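Long-range contacts in chitin elicitor-binding protein (Oryza sativa subsp. japonica, PDB 5JCE), which binds chitin oligosaccharides from fungal cell walls at the rice cell surface and passes on the signal that starts defence responses: residues V7-T12 / R69-G74; N99-F104 / I130-S135; N114-P119 / Q126-P131. One frame throughout, in Å; residues are numbered along the deposited sequence.

Contact 1 (V7-T12 / R69-G74); sequences VASGTT and RCRCNG
Thr12 lays its CB and CG2 over the aliphatic part of Arg69, crossing it at a slant with CB 3.9 Å from Arg69 CD. Here the loop after strand 3-4 turns into strand 12-20 and begins to pair antiparallel with strand 63-72; Thr12 and Arg71 form a non-hydrogen-bonded pair, their side chains on the same face of the sheet. The arginine at 69 bends at its third torsion, and its guanidinium is engaged elsewhere, in a salt bridge from NH2 to Asp80. Just before the strand, a type II turn from Ala8 to Thr11 brings Gly10 and Thr11 alongside Cys72. Its third position is Gly10, with phi at 96°, where any CB would jam against the preceding carbonyl oxygen. The turn is fastened twice, since Ala8 O accepts both from Thr11 N and, at 2.8 Å, from Thr11 OG1, the two donors arriving from one face of the carbonyl plane. Two backbone bonds then tie turn to strand: Gly10 N gives to Cys72 O at 2.8 Å, and Cys72 N gives to Thr11 O at 3.0 Å. Over a face of the Arg71 guanidinium lies the Gly10 backbone nitrogen. At the far end of the loop, Val7 CG2 rests 4.0 Å from Cys72 SG.

Contact 2 (N99-F104 / I130-S135); sequences NVFNAF and IPLPCS
Phe104 and Leu132 bring their CA atoms within 6.3 Å of each other where a type I' turn spanning Phe101 to Phe104, closed by a bond of 2.8 Å from Phe104 N to Phe101 O, comes up against the extended run 130-135. No hydrogen bond links the two segments, and the contact is made by buried apolar groups. Phe101 carries much of it. Its ring, swung anti to its own carbonyl carbon (chi1 -65°), turns one face to Ile130, whose CG2 sits over the centre of that face, 4.0 Å from the centroid and 7° off the normal, a clear CH-pi contact. The other gamma branch of the same isoleucine reaches the rim, with CG1 3.6 Å from Phe101 CE2. Val100 CG1 lies against the opposite face, nearer its rim, so the ring is sandwiched between two aliphatic groups. In the LysM domain, two helices pack against a short two-stranded antiparallel sheet; here the end of helix 93-100 is joined to the chain leaving strand 127-129, and Tyr85 of the partner strand touches both Phe101 and Ile130. An alanine in place of Phe101 would probably leave Ile130 CG2 without the face it rests on and open a gap between it and Val100. Leu132 spans the turn with one methyl: CD2 is 4.3 Å from Phe101 CD1 and 4.2 Å from Phe104 CB. Farther along, Pro133 CD lies against Phe104 O and 4.0 Å from Phe104 CB, while the phenyl group of Phe104 leads away to Ile17 and Ala148.

Contact 3 (N114-P119 / Q126-P131); sequences NNIPDP and QTLWIP. With NAG (2-acetamido-2-deoxy-beta-D-glucopyranose), chain C; NAG (2-acetamido-2-deoxy-beta-D-glucopyranose), chain B.
With CG anti to its carbonyl carbon (chi1 -57°) and the amide turned crosswise to the CA-CB bond (chi2 -93°), Asn114 presents both ends of its side chain to the backbone of Trp129. OD1 accepts from Trp129 N at 2.7 Å, in the carbonyl plane and on a lone pair. ND2 returns a bond to Trp129 O at 3.0 Å, nearly straight at 168° and likewise on an in-plane lone pair of its acceptor. One side-chain amide, on the first residue after helix 107-113 to leave helical geometry, thus bonds both the N-H and the C=O of a residue in strand 127-129 of the LysM domain. ND2 also gives a hydrogen bond to Ile110 O in that helix. Next to this pair of bonds, Ile116 crosses Leu128 at about a right angle; Ile116 CD1 lies 3.6 Å from Leu128 CD2, and the same Ile116 methyl meets Gln126 NE2, while Gln126 OE1 is bonded to Asn123 N.

The same Asn114 oxygen also faces the chitin chain. O4 of the chain C N-acetylglucosamine donates to Asn114 OD1 at 2.5 Å, giving that oxygen two donors. Thr127 OG1 is hydrogen-bonded to O3 of the chain B sugar at 2.6 Å and approaches O5 of the chain C sugar. Trp129 and Ile84 complete the pocket, Trp129 N coming near C6 of the chain C sugar. The bonds from ND2 to Trp129 O and Ile110 O, with Trp129 N on OD1, would probably disfavour a flip of the amide and so keep OD1 turned to O4 of the sugar.

Contacts 2 and 3 both use the chain that follows strand 127-129, share Ile130 and Pro131, and have centres 13 Å apart. Contact 3 holds the sugar directly, whereas contact 2 lies behind it, the Ile130 side chain about 6 Å from that of Asn114 and about 9 Å from a bound N-acetylglucosamine. Contact 1 closes earlier in the chain, its centre 17 Å from that of contact 2, yet the disulfide Cys70 SG to Cys134 SG, at 2.3 Å, joins the two covalently. Contacts 1 and 3 do not touch, with nearest atoms about 7 Å apart. Residues 130-135 link them, running from sugar-binding strand 127-129 to strand 133-134 of the mixed sheet, whose Cys134 carries that disulfide.

Contact 1 (V7-T12 / R69-G74)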
loop_
_atom_site.group_PDB
_atom_site.type_symbol
_atom_site.label_atom_id
_atom_site.label_comp_id
_atom_site.label_asym_id
_atom_site.label_seq_id
_atom_site.Cartn_x
_atom_site.Cartn_y
_atom_site.Cartn_z
ATOM N N VAL A 7 4.102 5.138 15.603
ATOM C CA VAL A 7 5.437 5.556 15.246
ATOM C C VAL A 7 5.489 7.086 15.276
ATOM O O VAL A 7 4.452 7.746 15.386
ATOM C CB VAL A 7 5.858 5.011 13.860
ATOM C CG1 VAL A 7 5.852 3.481 13.866
ATOM C CG2 VAL A 7 4.945 5.549 12.773
ATOM N N ALA A 8 6.700 7.632 15.191
ATOM C CA ALA A 8 6.918 9.075 15.204
ATOM C C ALA A 8 6.094 9.799 14.143
ATOM O O ALA A 8 5.929 9.307 13.026
ATOM C CB ALA A 8 8.405 9.381 15.012
ATOM N N SER A 9 5.577 10.967 14.495
ATOM C CA SER A 9 4.800 11.756 13.559
ATOM C C SER A 9 5.668 12.227 12.390
ATOM O O SER A 9 6.852 12.546 12.560
ATOM C CB SER A 9 4.175 12.946 14.272
ATOM O OG SER A 9 3.342 13.673 13.393
ATOM N N GLY A 10 5.071 12.274 11.204
ATOM C CA GLY A 10 5.804 12.586 9.995
ATOM C C GLY A 10 6.244 11.339 9.249
ATOM O O GLY A 10 6.585 11.413 8.074
ATOM N N THR A 11 6.247 10.201 9.902
ATOM C CA THR A 11 6.656 8.979 9.251
ATOM C C THR A 11 5.698 8.532 8.159
ATOM O O THR A 11 4.512 8.573 8.321
ATOM C CB THR A 11 6.780 7.860 10.278
ATOM O OG1 THR A 11 7.748 8.219 11.252
ATOM C CG2 THR A 11 7.224 6.613 9.633
ATOM N N THR A 12 6.252 8.182 7.015
ATOM C CA THR A 12 5.462 7.774 5.893
ATOM C C THR A 12 5.654 6.326 5.627
ATOM O O THR A 12 6.670 5.754 5.894
ATOM C CB THR A 12 5.692 8.588 4.634
ATOM O OG1 THR A 12 7.059 8.525 4.284
ATOM C CG2 THR A 12 5.312 9.981 4.856
ATOM N N ARG A 69 0.489 6.312 -0.163
ATOM C CA ARG A 69 1.404 6.680 0.876
ATOM C C ARG A 69 0.669 7.121 2.094
ATOM O O ARG A 69 -0.186 7.870 2.005
ATOM C CB ARG A 69 2.386 7.740 0.423
ATOM C CG ARG A 69 3.493 7.962 1.434
ATOM C CD ARG A 69 4.571 8.836 0.890
ATOM N NE ARG A 69 4.025 10.150 0.775
ATOM C CZ ARG A 69 4.455 11.096 -0.027
ATOM N NH1 ARG A 69 5.469 10.903 -0.812
ATOM N NH2 ARG A 69 3.847 12.235 -0.024
ATOM N N CYS A 70 1.032 6.596 3.231
ATOM C CA CYS A 70 0.423 6.923 4.456
ATOM C C CYS A 70 1.328 7.803 5.281
ATOM O O CYS A 70 2.500 7.606 5.370
ATOM C CB CYS A 70 0.133 5.653 5.254
ATOM S SG CYS A 70 -0.293 5.904 6.978
ATOM N N ARG A 71 0.724 8.791 5.872
ATOM C CA ARG A 71 1.426 9.640 6.763
ATOM C C ARG A 71 0.838 9.443 8.151
ATOM O O ARG A 71 -0.328 9.412 8.361
ATOM C CB ARG A 71 1.472 11.096 6.301
ATOM C CG ARG A 71 2.160 12.019 7.268
ATOM C CD ARG A 71 1.969 13.497 6.977
ATOM N NE ARG A 71 2.606 14.281 8.015
ATOM C CZ ARG A 71 2.062 14.616 9.173
ATOM N NH1 ARG A 71 0.855 14.299 9.494
ATOM N NH2 ARG A 71 2.737 15.279 9.999
ATOM N N CYS A 72 1.710 9.306 9.094
ATOM C CA CYS A 72 1.316 9.206 10.477
ATOM C C CYS A 72 1.495 10.514 11.209
ATOM O O CYS A 72 2.502 11.104 11.112
ATOM C CB CYS A 72 2.154 8.161 11.164
ATOM S SG CYS A 72 1.891 6.565 10.419
ATOM N N ASN A 73 0.483 10.951 11.914
ATOM C CA ASN A 73 0.636 12.110 12.780
ATOM C C ASN A 73 0.882 11.513 14.161
ATOM O O ASN A 73 1.257 10.352 14.279
ATOM C CB ASN A 73 -0.628 12.962 12.831
ATOM C CG ASN A 73 -1.840 12.202 13.275
ATOM O OD1 ASN A 73 -1.746 11.268 14.058
ATOM N ND2 ASN A 73 -3.003 12.621 12.801
ATOM N N GLY A 74 0.677 12.273 15.219
ATOM C CA GLY A 74 0.777 11.637 16.521
ATOM C C GLY A 74 0.200 10.234 16.739
ATOM O O GLY A 74 0.876 9.325 17.217
#

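Contact 2 (N99-F104 / I130-S135)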
loop_
_atom_site.group_PDB
_atom_site.type_symbol
_atom_site.label_atom_id
_atom_site.label_comp_id
_atom_site.label_asym_id
_atom_site.label_seq_id
_atom_site.Cartn_x
_atom_site.Cartn_y
_atom_site.Cartn_z
ATOM N N ASN A 99 -20.420 6.863 -1.127
ATOM C CA ASN A 99 -20.700 6.355 -2.462
ATOM C C ASN A 99 -19.540 6.490 -3.433
ATOM O O ASN A 99 -19.591 5.958 -4.544
ATOM C CB ASN A 99 -21.926 7.060 -3.023
ATOM C CG ASN A 99 -23.063 7.073 -2.039
ATOM O OD1 ASN A 99 -23.156 6.191 -1.182
ATOM N ND2 ASN A 99 -23.920 8.086 -2.127
ATOM N N VAL A 100 -18.503 7.210 -3.016
ATOM C CA VAL A 100 -17.282 7.324 -3.801
ATOM C C VAL A 100 -16.172 6.583 -3.087
ATOM O O VAL A 100 -15.413 5.850 -3.716
ATOM C CB VAL A 100 -16.874 8.803 -4.039
ATOM C CG1 VAL A 100 -15.569 8.903 -4.831
ATOM C CG2 VAL A 100 -17.975 9.528 -4.773
ATOM N N PHE A 101 -16.098 6.730 -1.768
ATOM C CA PHE A 101 -14.992 6.122 -1.029
ATOM C C PHE A 101 -15.400 5.027 -0.040
ATOM O O PHE A 101 -14.731 4.833 0.980
ATOM C CB PHE A 101 -14.191 7.217 -0.320
ATOM C CG PHE A 101 -13.515 8.164 -1.276
ATOM C CD1 PHE A 101 -12.361 7.785 -1.937
ATOM C CD2 PHE A 101 -14.056 9.420 -1.543
ATOM C CE1 PHE A 101 -11.749 8.630 -2.846
ATOM C CE2 PHE A 101 -13.445 10.277 -2.440
ATOM C CZ PHE A 101 -12.288 9.875 -3.098
ATOM N N ASN A 102 -16.475 4.303 -0.352
ATOM C CA ASN A 102 -16.784 3.061 0.359
ATOM C C ASN A 102 -16.898 3.182 1.870
ATOM O O ASN A 102 -16.793 2.175 2.576
ATOM C CB ASN A 102 -15.717 1.995 0.085
ATOM C CG ASN A 102 -15.645 1.578 -1.365
ATOM O OD1 ASN A 102 -14.774 0.809 -1.727
ATOM N ND2 ASN A 102 -16.551 2.086 -2.202
ATOM N N ALA A 103 -17.101 4.399 2.360
ATOM C CA ALA A 103 -17.196 4.679 3.796
ATOM C C ALA A 103 -15.877 4.377 4.517
ATOM O O ALA A 103 -15.854 4.080 5.716
ATOM C CB ALA A 103 -18.333 3.880 4.416
ATOM N N PHE A 104 -14.768 4.463 3.797
ATOM C CA PHE A 104 -13.477 4.332 4.461
ATOM C C PHE A 104 -13.164 5.561 5.332
ATOM O O PHE A 104 -12.311 5.521 6.216
ATOM C CB PHE A 104 -12.376 4.095 3.429
ATOM C CG PHE A 104 -12.314 2.678 2.947
ATOM C CD1 PHE A 104 -12.071 1.646 3.846
ATOM C CD2 PHE A 104 -12.506 2.366 1.607
ATOM C CE1 PHE A 104 -12.020 0.330 3.426
ATOM C CE2 PHE A 104 -12.457 1.045 1.180
ATOM C CZ PHE A 104 -12.212 0.028 2.096
ATOM N N ILE A 130 -8.918 13.569 0.872
ATOM C CA ILE A 130 -9.712 12.525 1.467
ATOM C C ILE A 130 -8.737 11.709 2.229
ATOM O O ILE A 130 -7.924 11.082 1.620
ATOM C CB ILE A 130 -10.327 11.634 0.389
ATOM C CG1 ILE A 130 -11.240 12.441 -0.521
ATOM C CG2 ILE A 130 -11.076 10.480 1.001
ATOM C CD1 ILE A 130 -12.246 13.275 0.210
ATOM N N PRO A 131 -8.844 11.709 3.609
ATOM C CA PRO A 131 -7.811 10.935 4.292
ATOM C C PRO A 131 -8.153 9.503 4.632
ATOM O O PRO A 131 -8.779 9.218 5.612
ATOM C CB PRO A 131 -7.587 11.733 5.551
ATOM C CG PRO A 131 -8.921 12.191 5.925
ATOM C CD PRO A 131 -9.757 12.249 4.699
ATOM N N LEU A 132 -7.687 8.608 3.830
ATOM C CA LEU A 132 -7.934 7.245 4.039
ATOM C C LEU A 132 -7.218 6.664 5.246
ATOM O O LEU A 132 -6.136 7.054 5.595
ATOM C CB LEU A 132 -7.712 6.494 2.752
ATOM C CG LEU A 132 -8.328 7.021 1.480
ATOM C CD1 LEU A 132 -7.495 6.643 0.290
ATOM C CD2 LEU A 132 -9.738 6.628 1.287
ATOM N N PRO A 133 -7.886 5.736 5.903
ATOM C CA PRO A 133 -7.362 5.031 7.059
ATOM C C PRO A 133 -6.157 4.185 6.734
ATOM O O PRO A 133 -6.146 3.524 5.741
ATOM C CB PRO A 133 -8.531 4.166 7.466
ATOM C CG PRO A 133 -9.312 4.011 6.266
ATOM C CD PRO A 133 -9.222 5.301 5.563
ATOM N N CYS A 134 -5.164 4.253 7.591
ATOM C CA CYS A 134 -3.901 3.582 7.415
ATOM C C CYS A 134 -2.934 3.664 8.607
ATOM O O CYS A 134 -3.230 4.262 9.554
ATOM C CB CYS A 134 -3.257 4.119 6.173
ATOM S SG CYS A 134 -2.476 5.683 6.344
ATOM N N SER A 135 -1.805 2.998 8.511
ATOM C CA SER A 135 -0.741 2.912 9.490
ATOM C C SER A 135 0.245 2.321 8.516
ATOM O O SER A 135 -0.236 1.955 7.521
ATOM C CB SER A 135 -1.248 1.906 10.512
ATOM O OG SER A 135 -0.474 1.835 11.633
#

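Contact 3 (N114-P119 / Q126-P131)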
loop_
_atom_site.group_PDB
_atom_site.type_symbol
_atom_site.label_atom_id
_atom_site.label_comp_id
_atom_site.label_asym_id
_atom_site.label_seq_id
_atom_site.Cartn_x
_atom_site.Cartn_y
_atom_site.Cartn_z
ATOM N N ASN A 114 -9.990 19.127 5.869
ATOM C CA ASN A 114 -9.986 20.298 4.985
ATOM C C ASN A 114 -10.441 21.591 5.679
ATOM O O ASN A 114 -10.844 22.555 5.022
ATOM C CB ASN A 114 -10.866 20.040 3.759
ATOM C CG ASN A 114 -10.436 18.809 2.976
ATOM O OD1 ASN A 114 -9.652 18.902 2.029
ATOM N ND2 ASN A 114 -10.958 17.648 3.367
ATOM N N ASN A 115 -10.350 21.600 7.007
ATOM C CA ASN A 115 -10.712 22.745 7.841
ATOM C C ASN A 115 -12.095 23.333 7.561
ATOM O O ASN A 115 -12.321 24.524 7.761
ATOM C CB ASN A 115 -9.660 23.837 7.698
ATOM C CG ASN A 115 -9.425 24.584 8.999
ATOM O OD1 ASN A 115 -10.293 24.607 9.877
ATOM N ND2 ASN A 115 -8.261 25.217 9.122
ATOM N N ILE A 116 -13.020 22.506 7.094
ATOM C CA ILE A 116 -14.373 22.958 6.791
ATOM C C ILE A 116 -15.202 23.009 8.076
ATOM O O ILE A 116 -15.356 21.999 8.759
ATOM C CB ILE A 116 -15.027 22.044 5.735
ATOM C CG1 ILE A 116 -14.289 22.196 4.404
ATOM C CG2 ILE A 116 -16.496 22.363 5.558
ATOM C CD1 ILE A 116 -14.530 21.061 3.434
ATOM N N PRO A 117 -15.724 24.200 8.417
ATOM C CA PRO A 117 -16.350 24.484 9.723
ATOM C C PRO A 117 -17.810 24.024 9.848
ATOM O O PRO A 117 -18.254 23.726 10.959
ATOM C CB PRO A 117 -16.266 26.019 9.831
ATOM C CG PRO A 117 -15.715 26.517 8.485
ATOM C CD PRO A 117 -15.778 25.369 7.521
ATOM N N ASP A 118 -18.551 24.003 8.742
ATOM C CA ASP A 118 -19.893 23.426 8.728
ATOM C C ASP A 118 -19.957 22.374 7.633
ATOM O O ASP A 118 -19.986 22.719 6.446
ATOM C CB ASP A 118 -20.956 24.493 8.498
ATOM C CG ASP A 118 -22.369 23.930 8.513
ATOM O OD1 ASP A 118 -22.636 22.963 9.268
ATOM O OD2 ASP A 118 -23.221 24.463 7.768
ATOM N N PRO A 119 -19.977 21.088 8.020
ATOM C CA PRO A 119 -19.960 19.981 7.056
ATOM C C PRO A 119 -20.968 20.122 5.910
ATOM O O PRO A 119 -20.806 19.444 4.899
ATOM C CB PRO A 119 -20.290 18.768 7.927
ATOM C CG PRO A 119 -19.695 19.117 9.254
ATOM C CD PRO A 119 -19.948 20.599 9.412
ATOM N N GLN A 126 -14.547 22.776 -5.479
ATOM C CA GLN A 126 -13.688 22.817 -4.300
ATOM C C GLN A 126 -12.914 21.501 -4.183
ATOM O O GLN A 126 -13.447 20.425 -4.449
ATOM C CB GLN A 126 -14.507 23.085 -3.034
ATOM C CG GLN A 126 -13.670 23.253 -1.772
ATOM C CD GLN A 126 -14.518 23.354 -0.508
ATOM O OE1 GLN A 126 -15.744 23.516 -0.567
ATOM N NE2 GLN A 126 -13.871 23.206 0.645
ATOM N N THR A 127 -11.649 21.571 -3.804
ATOM C CA THR A 127 -10.892 20.350 -3.702
ATOM C C THR A 127 -10.772 19.924 -2.261
ATOM O O THR A 127 -10.634 20.744 -1.350
ATOM C CB THR A 127 -9.499 20.468 -4.322
ATOM O OG1 THR A 127 -8.755 21.500 -3.659
ATOM C CG2 THR A 127 -9.616 20.765 -5.807
ATOM N N LEU A 128 -10.828 18.608 -2.091
ATOM C CA LEU A 128 -10.904 17.958 -0.800
ATOM C C LEU A 128 -9.844 16.902 -0.713
ATOM O O LEU A 128 -9.789 15.986 -1.530
ATOM C CB LEU A 128 -12.266 17.308 -0.602
ATOM C CG LEU A 128 -13.508 18.175 -0.556
ATOM C CD1 LEU A 128 -14.745 17.291 -0.594
ATOM C CD2 LEU A 128 -13.466 19.024 0.704
ATOM N N TRP A 129 -8.990 17.022 0.276
ATOM C CA TRP A 129 -8.157 15.901 0.621
ATOM C C TRP A 129 -9.036 14.811 1.289
ATOM O O TRP A 129 -9.859 15.096 2.149
ATOM C CB TRP A 129 -7.023 16.384 1.518
ATOM C CG TRP A 129 -6.329 15.329 2.263
ATOM C CD1 TRP A 129 -6.016 14.063 1.828
ATOM C CD2 TRP A 129 -5.837 15.436 3.591
ATOM N NE1 TRP A 129 -5.361 13.374 2.826
ATOM C CE2 TRP A 129 -5.239 14.194 3.919
ATOM C CE3 TRP A 129 -5.846 16.459 4.546
ATOM C CZ2 TRP A 129 -4.651 13.955 5.163
ATOM C CZ3 TRP A 129 -5.268 16.217 5.782
ATOM C CH2 TRP A 129 -4.683 14.972 6.085
ATOM N N ILE A 130 -8.918 13.569 0.872
ATOM C CA ILE A 130 -9.712 12.525 1.467
ATOM C C ILE A 130 -8.737 11.709 2.229
ATOM O O ILE A 130 -7.924 11.082 1.620
ATOM C CB ILE A 130 -10.327 11.634 0.389
ATOM C CG1 ILE A 130 -11.240 12.441 -0.521
ATOM C CG2 ILE A 130 -11.076 10.480 1.001
ATOM C CD1 ILE A 130 -12.246 13.275 0.210
ATOM N N PRO A 131 -8.844 11.709 3.609
ATOM C CA PRO A 131 -7.811 10.935 4.292
ATOM C C PRO A 131 -8.153 9.503 4.632
ATOM O O PRO A 131 -8.779 9.218 5.612
ATOM C CB PRO A 131 -7.587 11.733 5.551
ATOM C CG PRO A 131 -8.921 12.191 5.925
ATOM C CD PRO A 131 -9.757 12.249 4.699
HETATM C C1 NAG C . -6.951 23.299 -1.172
HETATM C C2 NAG C . -8.039 23.623 -0.186
HETATM C C3 NAG C . -7.836 22.808 1.057
HETATM C C4 NAG C . -7.882 21.350 0.690
HETATM C C5 NAG C . -6.723 21.104 -0.223
HETATM C C6 NAG C . -6.718 19.679 -0.702
HETATM C C7 NAG C . -8.631 25.862 -0.646
HETATM C C8 NAG C . -8.388 27.284 -0.386
HETATM N N2 NAG C . -7.958 25.017 0.074
HETATM O O3 NAG C . -8.872 23.095 1.941
HETATM O O4 NAG C . -7.723 20.528 1.834
HETATM O O5 NAG C . -6.913 21.910 -1.353
HETATM O O6 NAG C . -6.013 19.649 -1.920
HETATM O O7 NAG C . -9.422 25.540 -1.472
HETATM C C1 NAG B . -4.662 25.528 -5.227
HETATM C C2 NAG B . -5.227 24.151 -5.532
HETATM C C3 NAG B . -6.414 23.817 -4.656
HETATM C C4 NAG B . -6.141 24.152 -3.211
HETATM C C5 NAG B . -5.751 25.583 -3.122
HETATM C C6 NAG B . -5.296 25.884 -1.737
HETATM C C7 NAG B . -4.877 23.288 -7.758
HETATM C C8 NAG B . -5.430 23.077 -9.119
HETATM N N2 NAG B . -5.611 24.004 -6.921
HETATM O O3 NAG B . -6.612 22.422 -4.771
HETATM O O4 NAG B . -7.290 23.962 -2.398
HETATM O O5 NAG B . -4.557 25.674 -3.829
HETATM O O6 NAG B . -3.899 25.821 -1.886
HETATM O O7 NAG B . -3.810 22.844 -7.448
#